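Local coordinates for VirK protein (Legionella pneumophila, PDB 5XTA) that is of unknown function but belongs to the VirK family of bacterial proteins, has a novel fold and is probably linked to type II secretion, at residues V23-K28 against S37-V42; S89-V94 against S105-C110. The protein carries 3 engineered substitutions. One frame throughout, in Å; residues are numbered along the deposited sequence.

Interaction 1: V23-K28 against S37-V42; sequences VINLKK and SAIVSV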
loop_
_atom_site.group_PDB
_atom_site.type_symbol
_atom_site.label_atom_id
_atom_site.label_comp_id
_atom_site.label_asym_id
_atom_site.label_seq_id
_atom_site.Cartn_x
_atom_site.Cartn_y
_atom_site.Cartn_z
ATOM N N VAL A 23 5.466 -11.242 11.153
ATOM C CA VAL A 23 5.507 -10.800 12.543
ATOM C C VAL A 23 6.842 -11.213 13.178
ATOM O O VAL A 23 7.186 -12.399 13.262
ATOM C CB VAL A 23 4.304 -11.294 13.342
ATOM C CG1 VAL A 23 4.307 -10.694 14.736
ATOM C CG2 VAL A 23 3.010 -10.890 12.652
ATOM N N ILE A 24 7.604 -10.218 13.588
ATOM C CA ILE A 24 8.925 -10.431 14.103
ATOM C C ILE A 24 9.018 -10.000 15.527
ATOM O O ILE A 24 8.703 -8.844 15.862
ATOM C CB ILE A 24 9.940 -9.684 13.260
ATOM C CG1 ILE A 24 9.625 -10.094 11.824
ATOM C CG2 ILE A 24 11.374 -10.016 13.711
ATOM C CD1 ILE A 24 10.697 -9.926 10.819
ATOM N N ASN A 25 9.487 -10.929 16.353
ATOM C CA ASN A 25 9.726 -10.674 17.785
ATOM C C ASN A 25 11.224 -10.498 18.019
ATOM O O ASN A 25 11.997 -11.481 18.080
ATOM C CB ASN A 25 9.112 -11.807 18.592
ATOM C CG ASN A 25 9.124 -11.559 20.089
ATOM O OD1 ASN A 25 9.710 -10.610 20.605
ATOM N ND2 ASN A 25 8.440 -12.430 20.790
ATOM N N LEU A 26 11.633 -9.230 18.084
ATOM C CA LEU A 26 13.046 -8.838 18.088
ATOM C C LEU A 26 13.901 -9.437 19.207
ATOM O O LEU A 26 15.082 -9.709 19.006
ATOM C CB LEU A 26 13.172 -7.325 18.151
ATOM C CG LEU A 26 13.245 -6.548 16.834
ATOM C CD1 LEU A 26 12.317 -7.058 15.759
ATOM C CD2 LEU A 26 12.972 -5.080 17.107
ATOM N N LYS A 27 13.300 -9.660 20.368
ATOM C CA LYS A 27 14.023 -10.234 21.482
ATOM C C LYS A 27 14.367 -11.725 21.247
ATOM O O LYS A 27 15.223 -12.284 21.907
ATOM C CB LYS A 27 13.253 -10.006 22.782
ATOM C CG LYS A 27 12.065 -10.912 23.042
ATOM C CD LYS A 27 11.388 -10.501 24.348
ATOM C CE LYS A 27 9.868 -10.637 24.338
ATOM N NZ LYS A 27 9.374 -11.991 24.730
ATOM N N LYS A 28 13.698 -12.361 20.297
ATOM C CA LYS A 28 13.973 -13.720 19.949
ATOM C C LYS A 28 14.850 -13.792 18.715
ATOM O O LYS A 28 14.988 -14.846 18.142
ATOM C CB LYS A 28 12.656 -14.439 19.731
ATOM C CG LYS A 28 11.797 -14.396 20.975
ATOM C CD LYS A 28 10.707 -15.451 20.991
ATOM C CE LYS A 28 10.106 -15.546 22.383
ATOM N NZ LYS A 28 8.623 -15.614 22.351
ATOM N N SER A 37 13.122 -4.629 22.954
ATOM C CA SER A 37 12.088 -5.627 22.833
ATOM C C SER A 37 10.874 -5.005 22.131
ATOM O O SER A 37 10.339 -3.969 22.553
ATOM C CB SER A 37 11.714 -6.125 24.218
ATOM O OG SER A 37 10.987 -7.328 24.150
ATOM N N ALA A 38 10.502 -5.598 21.012
ATOM C CA ALA A 38 9.441 -5.063 20.194
ATOM C C ALA A 38 8.912 -6.168 19.330
ATOM O O ALA A 38 9.615 -7.130 19.053
ATOM C CB ALA A 38 9.923 -3.901 19.331
ATOM N N ILE A 39 7.641 -6.064 18.987
ATOM C CA ILE A 39 7.063 -6.889 17.971
ATOM C C ILE A 39 6.841 -6.014 16.785
ATOM O O ILE A 39 6.317 -4.935 16.922
ATOM C CB ILE A 39 5.771 -7.517 18.477
ATOM C CG1 ILE A 39 6.167 -8.427 19.664
ATOM C CG2 ILE A 39 5.052 -8.310 17.372
ATOM C CD1 ILE A 39 5.095 -9.381 20.156
ATOM N N VAL A 40 7.243 -6.483 15.613
ATOM C CA VAL A 40 7.086 -5.727 14.393
ATOM C C VAL A 40 6.311 -6.567 13.394
ATOM O O VAL A 40 6.694 -7.700 13.100
ATOM C CB VAL A 40 8.438 -5.379 13.807
ATOM C CG1 VAL A 40 8.285 -4.616 12.492
ATOM C CG2 VAL A 40 9.197 -4.551 14.808
ATOM N N SER A 41 5.231 -5.997 12.876
ATOM C CA SER A 41 4.392 -6.648 11.886
ATOM C C SER A 41 4.494 -5.850 10.596
ATOM O O SER A 41 4.415 -4.589 10.604
ATOM C CB SER A 41 2.962 -6.684 12.392
ATOM O OG SER A 41 2.044 -7.009 11.364
ATOM N N VAL A 42 4.655 -6.561 9.486
ATOM C CA VAL A 42 4.741 -5.904 8.165
ATOM C C VAL A 42 4.036 -6.794 7.158
ATOM O O VAL A 42 4.279 -7.980 7.125
ATOM C CB VAL A 42 6.204 -5.697 7.673
ATOM C CG1 VAL A 42 6.255 -5.106 6.254
ATOM C CG2 VAL A 42 6.991 -4.775 8.608
#
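Ile24 and Val40 form the hydrogen-bonded pair at the centre of an antiparallel beta pairing in the small sheet of the VirK fold, to which this chain gives three strands, with 21-25 in the middle. Their two backbone bonds are short and straight: Ile24 N gives to Val40 O at 2.7 Å, and Val40 N gives to Ile24 O at 2.8 Å, the donor lying in the carbonyl plane. Past Asn25 the first strand turns into a 3-10 segment, yet Leu26 N still reaches Ala38 O at 3.1 Å, so the pairing outlasts the strand by one bond.

Apolar contacts fall on both faces. On one, Val23 CG1, anti to the backbone N (chi1 -174°), is the branch that meets Ile39 CG2, at 3.6 Å. On the other, the branches of Leu26 part: CD2 lies 4.0 Å from Ala38 CB, while CD1 meets Val40 CG2. Strand 38-42 continues the sheet into the second subunit, whose Met48 packs on Ala38 and Val40.

Asn25 OD1 is buried here without a hydrogen-bonding partner. Where the chain loops from Lys28 round to Ser37, Lys27 sets its aliphatic chain alongside the Ser37 hydroxyl, CD to OG 3.2 Å.

Interaction 2: S89-V94 against S105-C110; sequences SIKTTV and SYQMNC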
loop_
_atom_site.group_PDB
_atom_site.type_symbol
_atom_site.label_atom_id
_atom_site.label_comp_id
_atom_site.label_asym_id
_atom_site.label_seq_id
_atom_site.Cartn_x
_atom_site.Cartn_y
_atom_site.Cartn_z
ATOM N N SER A 89 16.392 -13.938 7.916
ATOM C CA SER A 89 17.110 -12.710 8.205
ATOM C C SER A 89 16.347 -11.484 7.734
ATOM O O SER A 89 15.543 -11.547 6.777
ATOM C CB SER A 89 18.494 -12.738 7.582
ATOM O OG SER A 89 18.431 -12.619 6.182
ATOM N N ILE A 90 16.576 -10.377 8.440
ATOM C CA ILE A 90 16.033 -9.086 8.053
ATOM C C ILE A 90 17.200 -8.154 8.028
ATOM O O ILE A 90 17.880 -7.969 9.029
ATOM C CB ILE A 90 14.975 -8.523 9.003
ATOM C CG1 ILE A 90 13.864 -9.547 9.252
ATOM C CG2 ILE A 90 14.410 -7.212 8.445
ATOM C CD1 ILE A 90 14.144 -10.523 10.365
ATOM N N LYS A 91 17.439 -7.583 6.867
ATOM C CA LYS A 91 18.437 -6.587 6.729
ATOM C C LYS A 91 17.786 -5.228 6.458
ATOM O O LYS A 91 17.047 -5.057 5.503
ATOM C CB LYS A 91 19.424 -6.978 5.653
ATOM C CG LYS A 91 20.519 -5.923 5.560
ATOM C CD LYS A 91 21.806 -6.398 4.950
ATOM C CE LYS A 91 22.886 -5.331 5.114
ATOM N NZ LYS A 91 23.794 -5.287 3.947
ATOM N N THR A 92 18.024 -4.283 7.353
ATOM C CA THR A 92 17.456 -2.951 7.240
ATOM C C THR A 92 18.536 -1.965 6.846
ATOM O O THR A 92 19.575 -1.906 7.483
ATOM C CB THR A 92 16.809 -2.532 8.556
ATOM O OG1 THR A 92 15.797 -3.480 8.860
ATOM C CG2 THR A 92 16.170 -1.088 8.439
ATOM N N THR A 93 18.301 -1.235 5.768
ATOM C CA THR A 93 19.212 -0.243 5.257
ATOM C C THR A 93 18.551 1.117 5.404
ATOM O O THR A 93 17.400 1.336 4.952
ATOM C CB THR A 93 19.560 -0.550 3.786
ATOM O OG1 THR A 93 20.230 -1.819 3.724
ATOM C CG2 THR A 93 20.460 0.516 3.196
ATOM N N VAL A 94 19.256 2.042 6.042
ATOM C CA VAL A 94 18.658 3.328 6.324
ATOM C C VAL A 94 19.146 4.323 5.282
ATOM O O VAL A 94 20.362 4.472 5.089
ATOM C CB VAL A 94 18.963 3.790 7.748
ATOM C CG1 VAL A 94 18.261 5.080 8.040
ATOM C CG2 VAL A 94 18.555 2.738 8.767
ATOM N N SER A 105 23.191 0.493 8.236
ATOM C CA SER A 105 22.439 -0.734 8.041
ATOM C C SER A 105 22.613 -1.598 9.231
ATOM O O SER A 105 23.612 -1.475 9.954
ATOM C CB SER A 105 22.889 -1.478 6.776
ATOM O OG SER A 105 24.286 -1.715 6.751
ATOM N N TYR A 106 21.634 -2.452 9.460
ATOM C CA TYR A 106 21.748 -3.433 10.510
ATOM C C TYR A 106 20.945 -4.661 10.139
ATOM O O TYR A 106 20.079 -4.609 9.267
ATOM C CB TYR A 106 21.329 -2.837 11.852
ATOM C CG TYR A 106 19.960 -2.215 11.853
ATOM C CD1 TYR A 106 19.769 -0.861 11.538
ATOM C CD2 TYR A 106 18.838 -2.980 12.170
ATOM C CE1 TYR A 106 18.490 -0.300 11.529
ATOM C CE2 TYR A 106 17.558 -2.432 12.165
ATOM C CZ TYR A 106 17.385 -1.089 11.848
ATOM O OH TYR A 106 16.108 -0.554 11.835
ATOM N N GLN A 107 21.278 -5.773 10.772
ATOM C CA GLN A 107 20.686 -7.049 10.434
ATOM C C GLN A 107 20.289 -7.863 11.640
ATOM O O GLN A 107 20.988 -7.857 12.665
ATOM C CB GLN A 107 21.644 -7.838 9.560
ATOM C CG GLN A 107 21.172 -9.259 9.300
ATOM C CD GLN A 107 21.821 -9.909 8.111
ATOM O OE1 GLN A 107 22.065 -9.268 7.083
ATOM N NE2 GLN A 107 22.097 -11.205 8.234
HETATM N N MSE A 108 19.184 -8.589 11.515
HETATM C CA MSE A 108 18.842 -9.556 12.537
HETATM C C MSE A 108 18.608 -10.874 11.915
HETATM O O MSE A 108 18.296 -10.968 10.737
HETATM C CB MSE A 108 17.708 -9.237 13.470
HETATM C CG MSE A 108 16.442 -8.759 12.815
HETATM SE SE MSE A 108 15.895 -7.266 13.960
HETATM C CE MSE A 108 17.248 -5.932 13.361
ATOM N N ASN A 109 18.807 -11.904 12.716
ATOM C CA ASN A 109 18.605 -13.281 12.280
ATOM C C ASN A 109 17.695 -13.985 13.243
ATOM O O ASN A 109 17.799 -13.778 14.438
ATOM C CB ASN A 109 19.946 -13.987 12.153
ATOM C CG ASN A 109 20.864 -13.276 11.161
ATOM O OD1 ASN A 109 20.846 -13.571 9.983
ATOM N ND2 ASN A 109 21.628 -12.313 11.638
ATOM N N CYS A 110 16.767 -14.757 12.702
ATOM C CA CYS A 110 15.721 -15.441 13.443
ATOM C C CYS A 110 15.442 -16.803 12.893
ATOM O O CYS A 110 15.918 -17.148 11.853
ATOM C CB CYS A 110 14.379 -14.704 13.453
ATOM S SG CYS A 110 14.332 -13.011 12.951
#
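The ring of Tyr106 has Thr92 over one face, with CB 3.6 Å above the ring plane and displaced toward the rim. This is a CH-pi contact 23° off the ring normal, and Thr92 CG2 carries the overlap on to the phenol oxygen, 3.4 Å from OH. A first torsion of 54° sets Tyr106 CG between its backbone N and carbonyl carbon, which folds the ring back over the neighbouring strand. Within the strand of Tyr106 itself, Met108 CE lies at the ring edge, in plane; Val94 CG2 approaches obliquely. The hydroxyl of Thr92 is engaged elsewhere, by Ser78 OG.

Farther along this face, Ile90 CD1 touches both selenomethionine Met108, at CG, and Cys110 SG, the latter at 3.6 Å. Cys110 is disulfide-bonded to Cys29, so the isoleucine tip packs against the bridge.

The other face is polar. Lys91 crosses Gln107 with CD 3.6 Å from OE1, a contact of its aliphatic part. The amide of Gln107 is turned so that NE2 gives a bent 3.2 Å hydrogen bond to Asn109 OD1, which also lies against Ser89 CB.

Between the faces run four backbone hydrogen bonds, two in each of the pairs Ile90-Met108 and Thr92-Tyr106. The alternation is that of regular antiparallel sheet; because strands 87-96 and 102-111 follow each other in the chain, they form a beta hairpin within the larger sheet.

Two antiparallel pairings from different sheets show how such units are joined through side chains. Interaction 1 lies in the small sheet, which runs on into a second subunit; interaction 2, in the larger sheet, meets another subunit only at Thr93, within reach of a third. Their centres are about 12 Å apart, and their buried parts meet: Ile24 CD1 packs 3.5 Å from Ile90 CD1, and Leu26 CG lies 4.0 Å from the selenium of Met108. Lys27 in interaction 1 and Lys91 in interaction 2 are exposed. The chemistry differs: interaction 1 has aliphatic contacts on both faces, whereas interaction 2 separates a mainly apolar face that includes an aromatic ring from one bearing lysine and amide groups.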